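Local coordinates for polysaccharide biosynthesis protein CapD (Bacillus thuringiensis HD-771, PDB 6BWC) that probably acts on UDP-N-acetylglucosamine with the help of NADP in the pathway that leads to CMP-pseudaminic acid, a sugar used in flagellin glycosylation, at residues T136-Y139 with G140-K143; G108-N111 with V112-A115; Q209-M212 with L213-A217. The protein carries 2 engineered substitutions. All blocks are in the same frame, centred on the assembly; numbering follows the deposited sequence.

Contact 1. Residues T136-Y139 with G140-K143; sequences TNNY and GATK. With NAP (NADP nicotinamide-adenine-dinucleotide phosphate), chain N.
Two donors from the next turn of the helix grip Tyr139 O. The hydroxyl Thr142 OG1 donates to Tyr139 O at 2.6 Å, in the carbonyl plane and on a lone pair (C=O...donor angle 130°), while Lys143 N donates to Tyr139 O at 2.9 Å. Thr142 OG1 can turn back this far because it stands between its own backbone N and carbonyl carbon (chi1 61°), and it also bonds Asn105 ND2. Asn137 is the N-cap of helix 138-156: its OD1 accepts from Gly140 N at 2.7 Å in a nearly straight bond (N-H...acceptor 167°). Tyr139 and Lys143 form the YxxxK motif of the short-chain dehydrogenase/reductase family, on the helix that links strands 123-129 and 163-169 of the Rossmann sheet. The tyrosine meets the cofactor at its ring edge, through a hydrogen bond of 2.7 Å between Tyr139 OH and NAP O2D, which lies near the ring plane. Lys143 crosses the tyrosine at a slant, its CG 3.7 Å from Tyr139 CE1. It ends with NZ donating to NAP O3D at 3.1 Å and, weakly, to NAP O2D. Thr127 O takes a further bond from this amine, and Tyr139 OH makes a weak hydrogen bond to O3' of the bound UDP-N-acetylglucosamine. Asn138 OD1 is hydrogen-bonded to Thr145 OG1 of the second subunit.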
loop_
_atom_site.group_PDB
_atom_site.type_symbol
_atom_site.label_atom_id
_atom_site.label_comp_id
_atom_site.label_asym_id
_atom_site.label_seq_id
_atom_site.Cartn_x
_atom_site.Cartn_y
_atom_site.Cartn_z
ATOM N N THR C 136 17.673 -2.950 26.669
ATOM C CA THR C 136 18.879 -3.510 26.060
ATOM C C THR C 136 18.521 -4.437 24.878
ATOM O O THR C 136 19.384 -5.175 24.360
ATOM C CB THR C 136 19.640 -4.326 27.116
ATOM O OG1 THR C 136 19.403 -3.765 28.401
ATOM C CG2 THR C 136 21.124 -4.316 26.880
ATOM N N ASN C 137 17.250 -4.408 24.458
ATOM C CA ASN C 137 16.810 -5.194 23.311
ATOM C C ASN C 137 15.736 -4.493 22.488
ATOM O O ASN C 137 15.087 -3.498 22.941
ATOM C CB ASN C 137 16.338 -6.584 23.735
ATOM C CG ASN C 137 15.335 -6.546 24.878
ATOM O OD1 ASN C 137 14.249 -5.983 24.750
ATOM N ND2 ASN C 137 15.683 -7.171 25.997
ATOM N N ASN C 138 15.565 -5.029 21.278
ATOM C CA ASN C 138 14.610 -4.517 20.302
ATOM C C ASN C 138 13.223 -4.680 20.856
ATOM O O ASN C 138 12.399 -3.811 20.674
ATOM C CB ASN C 138 14.776 -5.234 18.947
ATOM C CG ASN C 138 13.873 -4.679 17.858
ATOM O OD1 ASN C 138 13.808 -3.473 17.632
ATOM N ND2 ASN C 138 13.187 -5.557 17.168
ATOM N N TYR C 139 12.970 -5.769 21.583
ATOM C CA TYR C 139 11.624 -6.000 22.163
ATOM C C TYR C 139 11.234 -4.839 23.079
ATOM O O TYR C 139 10.207 -4.184 22.867
ATOM C CB TYR C 139 11.527 -7.350 22.890
ATOM C CG TYR C 139 10.266 -7.475 23.704
ATOM C CD1 TYR C 139 9.020 -7.336 23.118
ATOM C CD2 TYR C 139 10.321 -7.698 25.070
ATOM C CE1 TYR C 139 7.868 -7.416 23.869
ATOM C CE2 TYR C 139 9.179 -7.799 25.823
ATOM C CZ TYR C 139 7.953 -7.663 25.230
ATOM O OH TYR C 139 6.811 -7.781 26.029
ATOM N N GLY C 140 12.084 -4.562 24.056
ATOM C CA GLY C 140 11.880 -3.425 24.951
ATOM C C GLY C 140 11.956 -2.081 24.236
ATOM O O GLY C 140 11.344 -1.100 24.676
ATOM N N ALA C 141 12.720 -2.031 23.143
ATOM C CA ALA C 141 12.666 -0.881 22.244
ATOM C C ALA C 141 11.271 -0.644 21.679
ATOM O O ALA C 141 10.780 0.468 21.723
ATOM C CB ALA C 141 13.685 -1.007 21.132
ATOM N N THR C 142 10.629 -1.693 21.182
ATOM C CA THR C 142 9.249 -1.582 20.657
ATOM C C THR C 142 8.228 -1.308 21.772
ATOM O O THR C 142 7.222 -0.637 21.540
ATOM C CB THR C 142 8.773 -2.830 19.867
ATOM O OG1 THR C 142 8.786 -3.994 20.702
ATOM C CG2 THR C 142 9.649 -3.095 18.703
ATOM N N LYS C 143 8.444 -1.829 22.965
ATOM C CA LYS C 143 7.461 -1.563 24.017
ATOM C C LYS C 143 7.534 -0.108 24.523
ATOM O O LYS C 143 6.495 0.545 24.731
ATOM C CB LYS C 143 7.558 -2.583 25.151
ATOM C CG LYS C 143 7.012 -3.958 24.746
ATOM C CD LYS C 143 5.515 -3.941 24.447
ATOM C CE LYS C 143 4.893 -5.299 24.775
ATOM N NZ LYS C 143 3.563 -5.583 24.156
HETATM P PA NAP N . 1.023 -14.957 24.295
HETATM O O1A NAP N . 0.570 -16.156 25.080
HETATM O O2A NAP N . 2.054 -15.201 23.247
HETATM O O5B NAP N . -0.232 -14.219 23.648
HETATM C C5B NAP N . -0.082 -13.517 22.412
HETATM C C4B NAP N . -1.454 -13.314 21.776
HETATM O O4B NAP N . -1.415 -12.452 20.641
HETATM C C3B NAP N . -1.977 -14.624 21.250
HETATM O O3B NAP N . -3.391 -14.529 21.392
HETATM C C2B NAP N . -1.522 -14.624 19.813
HETATM O O2B NAP N . -2.295 -15.566 19.099
HETATM C C1B NAP N . -1.737 -13.157 19.435
HETATM N N9A NAP N . -0.947 -12.532 18.320
HETATM C C8A NAP N . 0.393 -12.558 18.059
HETATM N N7A NAP N . 0.719 -11.818 16.945
HETATM C C5A NAP N . -0.432 -11.299 16.483
HETATM C C6A NAP N . -0.866 -10.436 15.356
HETATM N N6A NAP N . 0.004 -9.948 14.460
HETATM N N1A NAP N . -2.169 -10.133 15.241
HETATM C C2A NAP N . -3.094 -10.592 16.102
HETATM N N3A NAP N . -2.786 -11.383 17.141
HETATM C C4A NAP N . -1.508 -11.765 17.387
HETATM O O3 NAP N . 1.539 -13.760 25.247
HETATM P PN NAP N . 1.091 -13.429 26.769
HETATM O O1N NAP N . -0.399 -13.655 26.985
HETATM O O2N NAP N . 2.097 -14.031 27.701
HETATM O O5D NAP N . 1.417 -11.876 26.855
HETATM C C5D NAP N . 0.438 -10.952 26.448
HETATM C C4D NAP N . 1.008 -9.537 26.487
HETATM O O4D NAP N . 1.663 -9.362 27.750
HETATM C C3D NAP N . 2.024 -9.136 25.403
HETATM O O3D NAP N . 1.648 -7.859 24.880
HETATM C C2D NAP N . 3.353 -9.039 26.115
HETATM O O2D NAP N . 4.195 -8.013 25.579
HETATM C C1D NAP N . 2.924 -8.715 27.546
HETATM N N1N NAP N . 3.867 -9.142 28.588
HETATM C C2N NAP N . 3.952 -10.451 28.871
HETATM C C3N NAP N . 4.801 -10.968 29.833
HETATM C C7N NAP N . 4.916 -12.425 30.121
HETATM O O7N NAP N . 5.826 -12.799 30.862
HETATM N N7N NAP N . 4.084 -13.316 29.576
HETATM C C4N NAP N . 5.634 -10.030 30.629
HETATM C C5N NAP N . 5.470 -8.627 30.231
HETATM C C6N NAP N . 4.582 -8.230 29.247
HETATM P P2B NAP N . -1.830 -16.119 17.658
HETATM O O1X NAP N . -2.804 -17.274 17.517
HETATM O O2X NAP N . -2.148 -15.020 16.666
HETATM O O3X NAP N . -0.329 -16.479 17.770
#

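Contact 2. Residues G108-N111 with V112-A115; sequences GTQN and VIKA
Gly108 O accepts from Val112 N at 3.0 Å, the first of four successive i to i+4 bonds along this stretch, and Val112 CG2 comes within 3.5 Å of Gly108 O. Next comes Thr109, whose carbonyl oxygen accepts from Ile113 N. Its side chain splits by polarity. With CG2 anti to its own backbone N, the methyl points along the helix to Ile113 CD1 at 3.9 Å, whereas OG1 turns back to Asn105 O one turn earlier and also bonds His84 NE2. Gln110 bonds through its carbonyl to Lys114 N at 2.9 Å. The side chain of Gln110 leaves the backbone pointing away from the next turn, but the chain turns at chi2 (-75°), and this bend brings NE2 to 3.7 Å from Ile113 CD1. The terminal methyl of the isoleucine therefore meets both a methyl group and an amide nitrogen, and the side chains of Thr109 and Gln110 each cross Ile113 at a slant. Helix 98-118, to which all eight residues belong, packs in this Rossmann-type domain against helix 138-156, with Gln110 and Ile113 on Leu149, and against strand 123-129, where Val112 meets Val124. Asn111 closes the walk: its carbonyl oxygen receives Ala115 N at 2.9 Å, and Ala115 CB sits 3.1 Å from the same Asn111 O. Lys114 CB lies 3.3 Å from Gln110 O, although the end of the lysine leads away from that turn. The amide of Asn111 donates through ND2 to Ile66 O, while Lys114 makes a cation-pi contact with Tyr69, which also packs against Asn111 and Ala115.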
loop_
_atom_site.group_PDB
_atom_site.type_symbol
_atom_site.label_atom_id
_atom_site.label_comp_id
_atom_site.label_asym_id
_atom_site.label_seq_id
_atom_site.Cartn_x
_atom_site.Cartn_y
_atom_site.Cartn_z
ATOM N N GLY C 108 1.255 -2.306 14.537
ATOM C CA GLY C 108 -0.007 -2.869 15.049
ATOM C C GLY C 108 -0.647 -2.097 16.201
ATOM O O GLY C 108 -1.892 -1.994 16.266
ATOM N N THR C 109 0.178 -1.559 17.107
ATOM C CA THR C 109 -0.347 -0.703 18.151
ATOM C C THR C 109 -0.972 0.538 17.493
ATOM O O THR C 109 -2.061 0.960 17.887
ATOM C CB THR C 109 0.720 -0.309 19.200
ATOM O OG1 THR C 109 1.344 -1.479 19.729
ATOM C CG2 THR C 109 0.107 0.480 20.365
ATOM N N GLN C 110 -0.329 1.116 16.479
ATOM C CA GLN C 110 -0.968 2.260 15.798
ATOM C C GLN C 110 -2.274 1.926 15.157
ATOM O O GLN C 110 -3.208 2.704 15.258
ATOM C CB GLN C 110 -0.094 2.885 14.730
ATOM C CG GLN C 110 0.799 3.929 15.333
ATOM C CD GLN C 110 0.065 5.205 15.673
ATOM O OE1 GLN C 110 -0.323 5.951 14.767
ATOM N NE2 GLN C 110 -0.083 5.493 16.986
ATOM N N ASN C 111 -2.334 0.788 14.481
ATOM C CA ASN C 111 -3.592 0.346 13.912
ATOM C C ASN C 111 -4.689 0.288 14.994
ATOM O O ASN C 111 -5.769 0.817 14.763
ATOM C CB ASN C 111 -3.445 -0.992 13.160
ATOM C CG ASN C 111 -2.679 -0.854 11.850
ATOM O OD1 ASN C 111 -2.648 0.239 11.239
ATOM N ND2 ASN C 111 -2.043 -1.971 11.403
ATOM N N VAL C 112 -4.401 -0.287 16.167
ATOM C CA VAL C 112 -5.360 -0.281 17.270
ATOM C C VAL C 112 -5.830 1.157 17.593
ATOM O O VAL C 112 -7.034 1.453 17.591
ATOM C CB VAL C 112 -4.771 -0.979 18.520
ATOM C CG1 VAL C 112 -5.563 -0.687 19.791
ATOM C CG2 VAL C 112 -4.721 -2.475 18.288
ATOM N N ILE C 113 -4.868 2.040 17.839
ATOM C CA ILE C 113 -5.140 3.416 18.258
ATOM C C ILE C 113 -6.043 4.156 17.256
ATOM O O ILE C 113 -7.075 4.747 17.627
ATOM C CB ILE C 113 -3.802 4.174 18.491
ATOM C CG1 ILE C 113 -3.133 3.618 19.765
ATOM C CG2 ILE C 113 -4.024 5.686 18.627
ATOM C CD1 ILE C 113 -1.665 3.938 19.945
ATOM N N LYS C 114 -5.633 4.097 15.992
ATOM C CA LYS C 114 -6.344 4.687 14.869
ATOM C C LYS C 114 -7.763 4.104 14.707
ATOM O O LYS C 114 -8.730 4.836 14.518
ATOM C CB LYS C 114 -5.510 4.409 13.624
ATOM C CG LYS C 114 -5.923 5.137 12.363
ATOM C CD LYS C 114 -5.143 4.620 11.135
ATOM C CE LYS C 114 -5.956 4.772 9.819
ATOM N NZ LYS C 114 -5.729 3.655 8.838
ATOM N N ALA C 115 -7.866 2.781 14.791
ATOM C CA ALA C 115 -9.133 2.066 14.666
ATOM C C ALA C 115 -10.097 2.330 15.827
ATOM O O ALA C 115 -11.334 2.356 15.636
ATOM C CB ALA C 115 -8.879 0.572 14.572
#

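Contact 3. Residues Q209-M212 with L213-A217; sequences QATM and LTIEA
Thr211 and Ile215, one helical turn apart, lie side by side and point the same way, so the methyl Thr211 CG2 meets Ile215 CD1 at 4.0 Å. Both positions follow from the first torsions: Thr211 places CG2 anti to its backbone N, and Ile215 places CG1 anti to its carbonyl carbon (chi1 -78°), which carries CD1 back along the helix towards the threonine. The hydroxyl Thr211 OG1 takes the other branch and bonds Leu207 O. Met212 approaches the same isoleucine through a different branch. Its chain is bent at both chi2 and chi3, and CE comes to 4.4 Å from Ile215 CG2. The backbone between them is regular helix, with Ile215 N on Thr211 O at 3.0 Å and Glu216 N on Met212 O at 2.8 Å. Thr214 is turned to a different face of helix 207-220. Its OG1 is anti to its carbonyl carbon and bends back to Ala210 O at 2.8 Å, while Thr214 N reaches Ala210 O at 3.2 Å from the opposite face of the carbonyl plane. Leu213 CB rests beside Gln209 O, and the rest of that side chain leads away to Val167 and Phe227 on the Rossmann sheet. Thr211, Met212 and Ile215 pack instead on helix 18-29, at Asn26 and, for Thr211, also at Ile23; that helix follows a loop with an apparent Rossmann-type glycine pattern on NADP. In chemical terms, Ala210 O accepts the Thr214 hydroxyl as well as the backbone N-H, so this hydroxyl, buried against Phe169, Val125 and Thr127 of the sheet, has an acceptor within its own helix.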
loop_
_atom_site.group_PDB
_atom_site.type_symbol
_atom_site.label_atom_id
_atom_site.label_comp_id
_atom_site.label_asym_id
_atom_site.label_seq_id
_atom_site.Cartn_x
_atom_site.Cartn_y
_atom_site.Cartn_z
ATOM N N GLN C 209 -2.667 -11.849 39.177
ATOM C CA GLN C 209 -2.076 -10.532 39.365
ATOM C C GLN C 209 -2.066 -9.730 38.030
ATOM O O GLN C 209 -2.471 -8.567 37.988
ATOM C CB GLN C 209 -0.665 -10.687 39.973
ATOM C CG GLN C 209 -0.694 -11.006 41.474
ATOM C CD GLN C 209 0.681 -11.059 42.139
ATOM O OE1 GLN C 209 1.606 -11.729 41.682
ATOM N NE2 GLN C 209 0.811 -10.343 43.234
ATOM N N ALA C 210 -1.642 -10.392 36.952
ATOM C CA ALA C 210 -1.606 -9.809 35.603
ATOM C C ALA C 210 -2.994 -9.515 35.093
ATOM O O ALA C 210 -3.268 -8.421 34.640
ATOM C CB ALA C 210 -0.868 -10.729 34.628
ATOM N N THR C 211 -3.864 -10.501 35.173
ATOM C CA THR C 211 -5.266 -10.327 34.781
ATOM C C THR C 211 -5.987 -9.158 35.529
ATOM O O THR C 211 -6.620 -8.303 34.878
ATOM C CB THR C 211 -6.053 -11.647 34.963
ATOM O OG1 THR C 211 -5.217 -12.763 34.647
ATOM C CG2 THR C 211 -7.266 -11.685 34.063
ATOM N N MET C 212 -5.867 -9.116 36.861
ATOM C CA MET C 212 -6.549 -8.108 37.681
ATOM C C MET C 212 -5.981 -6.727 37.489
ATOM O O MET C 212 -6.721 -5.746 37.499
ATOM C CB MET C 212 -6.526 -8.463 39.174
ATOM C CG MET C 212 -7.404 -9.640 39.566
ATOM S SD MET C 212 -9.033 -9.663 38.770
ATOM C CE MET C 212 -9.654 -8.039 39.276
ATOM N N LEU C 213 -4.669 -6.650 37.318
ATOM C CA LEU C 213 -4.007 -5.380 37.015
ATOM C C LEU C 213 -4.648 -4.744 35.789
ATOM O O LEU C 213 -5.102 -3.605 35.846
ATOM C CB LEU C 213 -2.500 -5.605 36.790
ATOM C CG LEU C 213 -1.638 -4.358 36.526
ATOM C CD1 LEU C 213 -1.758 -3.368 37.686
ATOM C CD2 LEU C 213 -0.160 -4.667 36.236
ATOM N N THR C 214 -4.713 -5.517 34.701
ATOM C CA THR C 214 -5.269 -5.058 33.421
ATOM C C THR C 214 -6.761 -4.689 33.521
ATOM O O THR C 214 -7.159 -3.565 33.172
ATOM C CB THR C 214 -5.082 -6.108 32.292
ATOM O OG1 THR C 214 -3.837 -6.812 32.442
ATOM C CG2 THR C 214 -5.111 -5.428 30.913
ATOM N N ILE C 215 -7.569 -5.624 34.017
ATOM C CA ILE C 215 -8.994 -5.366 34.257
ATOM C C ILE C 215 -9.248 -4.111 35.149
ATOM O O ILE C 215 -10.109 -3.283 34.797
ATOM C CB ILE C 215 -9.698 -6.650 34.767
ATOM C CG1 ILE C 215 -9.957 -7.582 33.597
ATOM C CG2 ILE C 215 -11.021 -6.343 35.450
ATOM C CD1 ILE C 215 -10.252 -9.005 33.998
ATOM N N GLU C 216 -8.511 -3.954 36.262
ATOM C CA GLU C 216 -8.615 -2.716 37.118
ATOM C C GLU C 216 -8.345 -1.440 36.344
ATOM O O GLU C 216 -9.133 -0.494 36.388
ATOM C CB GLU C 216 -7.665 -2.725 38.324
ATOM C CG GLU C 216 -8.385 -2.833 39.654
ATOM C CD GLU C 216 -8.871 -1.491 40.193
ATOM O OE1 GLU C 216 -8.032 -0.583 40.344
ATOM O OE2 GLU C 216 -10.077 -1.349 40.510
ATOM N N ALA C 217 -7.222 -1.432 35.635
ATOM C CA ALA C 217 -6.851 -0.298 34.801
ATOM C C ALA C 217 -7.893 -0.029 33.720
ATOM O O ALA C 217 -8.060 1.104 33.315
ATOM C CB ALA C 217 -5.477 -0.516 34.185
#

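Along the chain the order is contact 2, contact 1, contact 3, on helices 98-118, 138-156 and 207-220 respectively, all within the Rossmann-type domain of the polysaccharide biosynthesis family. Their centres are 19 to 23 Å apart and none touches another; contacts 1 and 2 come nearest, at about 6 Å between closest atoms. Contacts 1 and 3 lie on opposite sides of the chain's centre. All three helices pack on strand 123-129 of the large sheet, so the cofactor-binding pair of contact 1 sits on the same sheet core that the other two helices cover. Contact 1 alone reaches the bound NADP and UDP-N-acetylglucosamine directly.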